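Local coordinates for Alr4995 protein (Nostoc sp., PDB 6LRF) that catalyses, as a bifunctional enzyme, both the hydrolysis of arginine, probably to ornithine, carbon dioxide and ammonia, and the cyclodeamination of ornithine, probably to proline, at residues G73-L86 with Y106-A120. Numbering follows the deposited sequence.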
loop_
_atom_site.group_PDB
_atom_site.type_symbol
_atom_site.label_atom_id
_atom_site.label_comp_id
_atom_site.label_asym_id
_atom_site.label_seq_id
_atom_site.Cartn_x
_atom_site.Cartn_y
_atom_site.Cartn_z
ATOM N N GLY B 73 -47.520 8.393 25.271
ATOM C CA GLY B 73 -47.084 7.752 26.487
ATOM C C GLY B 73 -47.271 6.255 26.331
ATOM O O GLY B 73 -47.567 5.766 25.247
ATOM N N LEU B 74 -47.120 5.532 27.427
ATOM C CA LEU B 74 -47.156 4.081 27.399
ATOM C C LEU B 74 -48.262 3.598 28.313
ATOM O O LEU B 74 -48.284 3.942 29.492
ATOM C CB LEU B 74 -45.805 3.513 27.850
ATOM C CG LEU B 74 -45.820 2.016 28.152
ATOM C CD1 LEU B 74 -46.077 1.236 26.888
ATOM C CD2 LEU B 74 -44.510 1.621 28.774
ATOM N N VAL B 75 -49.168 2.792 27.780
ATOM C CA VAL B 75 -50.352 2.397 28.525
ATOM C C VAL B 75 -50.317 0.922 28.922
ATOM O O VAL B 75 -50.065 0.056 28.088
ATOM C CB VAL B 75 -51.629 2.664 27.693
ATOM C CG1 VAL B 75 -52.854 2.030 28.363
ATOM C CG2 VAL B 75 -51.822 4.159 27.486
ATOM N N LEU B 76 -50.581 0.627 30.192
ATOM C CA LEU B 76 -50.842 -0.755 30.612
ATOM C C LEU B 76 -51.946 -0.764 31.668
ATOM O O LEU B 76 -51.776 -0.178 32.733
ATOM C CB LEU B 76 -49.580 -1.418 31.175
ATOM C CG LEU B 76 -49.764 -2.893 31.566
ATOM C CD1 LEU B 76 -50.193 -3.740 30.369
ATOM C CD2 LEU B 76 -48.522 -3.467 32.223
ATOM N N GLY B 77 -53.059 -1.440 31.387
ATOM C CA GLY B 77 -54.184 -1.444 32.310
ATOM C C GLY B 77 -54.730 -0.034 32.500
ATOM O O GLY B 77 -55.005 0.678 31.529
ATOM N N ASP B 78 -54.858 0.384 33.749
ATOM C CA ASP B 78 -55.345 1.735 34.044
ATOM C C ASP B 78 -54.189 2.729 34.256
ATOM O O ASP B 78 -54.420 3.879 34.615
ATOM C CB ASP B 78 -56.259 1.723 35.282
ATOM C CG ASP B 78 -57.503 0.817 35.112
ATOM O OD1 ASP B 78 -57.978 0.290 36.140
ATOM O OD2 ASP B 78 -58.008 0.631 33.973
ATOM N N ASN B 79 -52.950 2.277 34.045
ATOM C CA ASN B 79 -51.765 3.122 34.243
ATOM C C ASN B 79 -51.159 3.643 32.939
ATOM O O ASN B 79 -51.112 2.919 31.948
ATOM C CB ASN B 79 -50.691 2.348 35.004
ATOM C CG ASN B 79 -51.119 2.004 36.404
ATOM O OD1 ASN B 79 -51.567 2.874 37.156
ATOM N ND2 ASN B 79 -51.018 0.722 36.757
ATOM N N VAL B 80 -50.684 4.887 32.943
ATOM C CA VAL B 80 -49.921 5.390 31.807
ATOM C C VAL B 80 -48.647 6.057 32.322
ATOM O O VAL B 80 -48.674 6.755 33.331
ATOM C CB VAL B 80 -50.758 6.378 30.918
ATOM C CG1 VAL B 80 -51.536 7.328 31.758
ATOM C CG2 VAL B 80 -49.858 7.172 29.963
ATOM N N VAL B 81 -47.516 5.782 31.670
ATOM C CA VAL B 81 -46.324 6.602 31.870
ATOM C C VAL B 81 -46.345 7.614 30.733
ATOM O O VAL B 81 -46.326 7.244 29.561
ATOM C CB VAL B 81 -45.003 5.804 31.857
ATOM C CG1 VAL B 81 -43.808 6.746 32.148
ATOM C CG2 VAL B 81 -45.049 4.672 32.888
ATOM N N LEU B 82 -46.452 8.889 31.096
ATOM C CA LEU B 82 -46.462 9.984 30.142
ATOM C C LEU B 82 -45.108 10.118 29.450
ATOM O O LEU B 82 -44.076 10.031 30.096
ATOM C CB LEU B 82 -46.807 11.286 30.870
ATOM C CG LEU B 82 -47.134 12.524 30.044
ATOM C CD1 LEU B 82 -48.462 12.352 29.327
ATOM C CD2 LEU B 82 -47.171 13.752 30.964
ATOM N N SER B 83 -45.107 10.345 28.147
ATOM C CA SER B 83 -43.854 10.666 27.481
ATOM C C SER B 83 -43.259 11.974 27.977
ATOM O O SER B 83 -43.977 12.951 28.234
ATOM C CB SER B 83 -44.044 10.736 25.972
ATOM O OG SER B 83 -44.222 9.429 25.444
ATOM N N ARG B 84 -41.939 11.964 28.135
ATOM C CA ARG B 84 -41.163 13.183 28.255
ATOM C C ARG B 84 -40.259 13.278 27.011
ATOM O O ARG B 84 -39.316 12.491 26.862
ATOM C CB ARG B 84 -40.347 13.191 29.551
ATOM C CG ARG B 84 -39.453 14.431 29.744
ATOM C CD ARG B 84 -40.208 15.738 29.517
ATOM N NE ARG B 84 -39.374 16.920 29.753
ATOM C CZ ARG B 84 -39.778 18.179 29.577
ATOM N NH1 ARG B 84 -38.947 19.188 29.821
ATOM N NH2 ARG B 84 -41.014 18.434 29.155
ATOM N N PHE B 85 -40.565 14.202 26.102
ATOM C CA PHE B 85 -39.853 14.236 24.816
ATOM C C PHE B 85 -38.455 14.831 24.986
ATOM O O PHE B 85 -38.243 15.715 25.810
ATOM C CB PHE B 85 -40.637 15.027 23.750
ATOM C CG PHE B 85 -41.903 14.344 23.292
ATOM C CD1 PHE B 85 -41.871 13.399 22.275
ATOM C CD2 PHE B 85 -43.127 14.640 23.888
ATOM C CE1 PHE B 85 -43.038 12.765 21.839
ATOM C CE2 PHE B 85 -44.303 14.009 23.469
ATOM C CZ PHE B 85 -44.261 13.068 22.441
ATOM N N LEU B 86 -37.508 14.311 24.209
ATOM C CA LEU B 86 -36.144 14.825 24.184
ATOM C C LEU B 86 -36.105 16.233 23.595
ATOM O O LEU B 86 -35.569 17.148 24.199
ATOM C CB LEU B 86 -35.243 13.889 23.371
ATOM C CG LEU B 86 -33.818 14.357 23.062
ATOM C CD1 LEU B 86 -33.016 14.464 24.339
ATOM C CD2 LEU B 86 -33.164 13.385 22.094
ATOM N N TYR B 106 -57.168 7.487 33.340
ATOM C CA TYR B 106 -55.886 6.842 33.601
ATOM C C TYR B 106 -55.142 7.457 34.761
ATOM O O TYR B 106 -55.239 8.646 35.028
ATOM C CB TYR B 106 -55.003 6.869 32.352
ATOM C CG TYR B 106 -55.579 6.041 31.235
ATOM C CD1 TYR B 106 -56.338 6.630 30.233
ATOM C CD2 TYR B 106 -55.393 4.660 31.201
ATOM C CE1 TYR B 106 -56.885 5.874 29.207
ATOM C CE2 TYR B 106 -55.944 3.888 30.183
ATOM C CZ TYR B 106 -56.682 4.502 29.186
ATOM O OH TYR B 106 -57.223 3.749 28.174
ATOM N N THR B 107 -54.388 6.617 35.457
ATOM C CA THR B 107 -53.450 7.085 36.466
ATOM C C THR B 107 -52.139 7.413 35.739
ATOM O O THR B 107 -51.490 6.524 35.186
ATOM C CB THR B 107 -53.251 6.021 37.563
ATOM O OG1 THR B 107 -54.530 5.670 38.105
ATOM C CG2 THR B 107 -52.333 6.506 38.675
ATOM N N VAL B 108 -51.777 8.696 35.729
ATOM C CA VAL B 108 -50.689 9.205 34.904
ATOM C C VAL B 108 -49.418 9.396 35.724
ATOM O O VAL B 108 -49.397 10.131 36.715
ATOM C CB VAL B 108 -51.066 10.545 34.235
ATOM C CG1 VAL B 108 -49.884 11.113 33.473
ATOM C CG2 VAL B 108 -52.256 10.366 33.298
ATOM N N TYR B 109 -48.361 8.708 35.314
ATOM C CA TYR B 109 -47.062 8.863 35.949
ATOM C C TYR B 109 -46.159 9.689 35.057
ATOM O O TYR B 109 -46.207 9.565 33.830
ATOM C CB TYR B 109 -46.422 7.515 36.223
ATOM C CG TYR B 109 -47.181 6.688 37.209
ATOM C CD1 TYR B 109 -48.115 5.756 36.789
ATOM C CD2 TYR B 109 -46.976 6.848 38.560
ATOM C CE1 TYR B 109 -48.820 4.990 37.702
ATOM C CE2 TYR B 109 -47.667 6.092 39.476
ATOM C CZ TYR B 109 -48.580 5.162 39.047
ATOM O OH TYR B 109 -49.263 4.412 39.975
ATOM N N GLU B 110 -45.340 10.527 35.675
ATOM C CA GLU B 110 -44.477 11.412 34.918
ATOM C C GLU B 110 -43.044 11.219 35.355
ATOM O O GLU B 110 -42.770 11.125 36.552
ATOM C CB GLU B 110 -44.895 12.859 35.109
ATOM C CG GLU B 110 -46.247 13.175 34.535
ATOM C CD GLU B 110 -46.626 14.606 34.803
ATOM O OE1 GLU B 110 -46.456 15.051 35.959
ATOM O OE2 GLU B 110 -47.067 15.291 33.862
ATOM N N LEU B 111 -42.142 11.149 34.379
ATOM C CA LEU B 111 -40.717 10.975 34.645
ATOM C C LEU B 111 -40.112 12.311 35.060
ATOM O O LEU B 111 -40.679 13.361 34.740
ATOM C CB LEU B 111 -40.019 10.423 33.400
ATOM C CG LEU B 111 -40.493 8.986 33.192
ATOM C CD1 LEU B 111 -40.661 8.667 31.746
ATOM C CD2 LEU B 111 -39.515 8.047 33.852
ATOM N N PRO B 112 -38.977 12.276 35.778
ATOM C CA PRO B 112 -38.132 13.477 35.949
ATOM C C PRO B 112 -38.016 14.264 34.636
ATOM O O PRO B 112 -38.011 13.645 33.565
ATOM C CB PRO B 112 -36.782 12.892 36.358
ATOM C CG PRO B 112 -37.137 11.623 37.090
ATOM C CD PRO B 112 -38.400 11.085 36.436
ATOM N N LYS B 113 -37.953 15.592 34.686
ATOM C CA LYS B 113 -38.057 16.356 33.443
ATOM C C LYS B 113 -36.808 16.225 32.558
ATOM O O LYS B 113 -36.870 16.481 31.351
ATOM C CB LYS B 113 -38.368 17.834 33.730
ATOM C CG LYS B 113 -39.833 18.055 34.146
ATOM C CD LYS B 113 -40.372 19.449 33.821
ATOM C CE LYS B 113 -41.474 19.378 32.750
ATOM N NZ LYS B 113 -42.823 18.994 33.258
ATOM N N ASP B 114 -35.693 15.791 33.136
ATOM C CA ASP B 114 -34.468 15.594 32.361
ATOM C C ASP B 114 -34.246 14.116 32.026
ATOM O O ASP B 114 -33.123 13.685 31.767
ATOM C CB ASP B 114 -33.263 16.134 33.127
ATOM C CG ASP B 114 -32.940 15.298 34.345
ATOM O OD1 ASP B 114 -33.896 14.796 34.982
ATOM O OD2 ASP B 114 -31.741 15.139 34.665
ATOM N N LEU B 115 -35.323 13.337 32.037
ATOM C CA LEU B 115 -35.224 11.910 31.767
ATOM C C LEU B 115 -36.181 11.531 30.647
ATOM O O LEU B 115 -37.304 11.099 30.901
ATOM C CB LEU B 115 -35.526 11.114 33.028
ATOM C CG LEU B 115 -35.136 9.645 33.034
ATOM C CD1 LEU B 115 -33.676 9.541 32.654
ATOM C CD2 LEU B 115 -35.365 9.076 34.434
ATOM N N PRO B 116 -35.743 11.709 29.399
ATOM C CA PRO B 116 -36.640 11.499 28.259
ATOM C C PRO B 116 -37.114 10.054 28.078
ATOM O O PRO B 116 -36.400 9.088 28.361
ATOM C CB PRO B 116 -35.799 11.957 27.050
ATOM C CG PRO B 116 -34.406 12.105 27.548
ATOM C CD PRO B 116 -34.490 12.381 29.010
ATOM N N PHE B 117 -38.351 9.937 27.611
ATOM C CA PHE B 117 -38.988 8.652 27.336
ATOM C C PHE B 117 -40.126 8.912 26.382
ATOM O O PHE B 117 -40.950 9.785 26.649
ATOM C CB PHE B 117 -39.511 8.007 28.607
ATOM C CG PHE B 117 -40.462 6.877 28.358
ATOM C CD1 PHE B 117 -39.994 5.648 27.929
ATOM C CD2 PHE B 117 -41.828 7.046 28.554
ATOM C CE1 PHE B 117 -40.866 4.600 27.701
ATOM C CE2 PHE B 117 -42.713 6.004 28.324
ATOM C CZ PHE B 117 -42.230 4.773 27.899
ATOM N N GLU B 118 -40.200 8.188 25.272
ATOM C CA GLU B 118 -41.160 8.601 24.250
ATOM C C GLU B 118 -42.272 7.593 23.973
ATOM O O GLU B 118 -42.707 7.411 22.832
ATOM C CB GLU B 118 -40.402 8.977 22.976
ATOM C CG GLU B 118 -39.514 10.203 23.265
ATOM C CD GLU B 118 -39.041 10.951 22.025
ATOM O OE1 GLU B 118 -39.195 10.426 20.901
ATOM O OE2 GLU B 118 -38.507 12.071 22.190
ATOM N N GLY B 119 -42.759 6.970 25.043
ATOM C CA GLY B 119 -44.040 6.279 25.003
ATOM C C GLY B 119 -44.034 4.928 24.328
ATOM O O GLY B 119 -43.014 4.229 24.310
ATOM N N ALA B 120 -45.177 4.551 23.768
ATOM C CA ALA B 120 -45.283 3.236 23.152
ATOM C C ALA B 120 -44.460 3.195 21.869
ATOM O O ALA B 120 -44.182 2.125 21.334
ATOM C CB ALA B 120 -46.752 2.876 22.877
HETATM O O HOH W 1 -43.033 11.786 31.938
#
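Tyr109 N gives a nearly straight hydrogen bond to Val80 O (2.8 Å, 173°), one rung of the parallel ladder joining hairpin 73-76/79-82 to strand 107-109 after a crossover through helix 93-103, in the GME-family region. Beta-branched valines suit this extended backbone: Val80 CG1 and Val108 CG2 press tightly side by side at 3.5 Å, on the face covered by Phe101 of that helix. Beyond the ladder, a water takes the Leu111 N-H and donates to Leu82 O. Segment 106-120 then turns back, and Phe117 N donates to Arg84 O in an antiparallel bridge. The flat Phe117 ring slots in edge-on, its CZ 3.8 Å from Leu74 CB, while Gly119 passes where a CB would strike Ser83 OG, itself bonded to Asn71 O. Arg84, CG anti to its N and the chain bent at chi2 (49°), brings NE to a lone pair of Lys113 O at 3.0 Å; Lys113 CE lies over one guanidinium face, toward the rim. Replacing Arg84 with leucine would probably leave Lys113 O without this donor and Glu94 without its salt-bridge mate. A glutamate suits position 118: OE2 accepts Leu86 N through its anti lone pair, while OE1 salt-bridges Arg139 and hydrogen-bonds His168 NE2. Backbone bonds thus set the register; the Arg84/Phe117 bridge, water and side-chain bonds hold the loops.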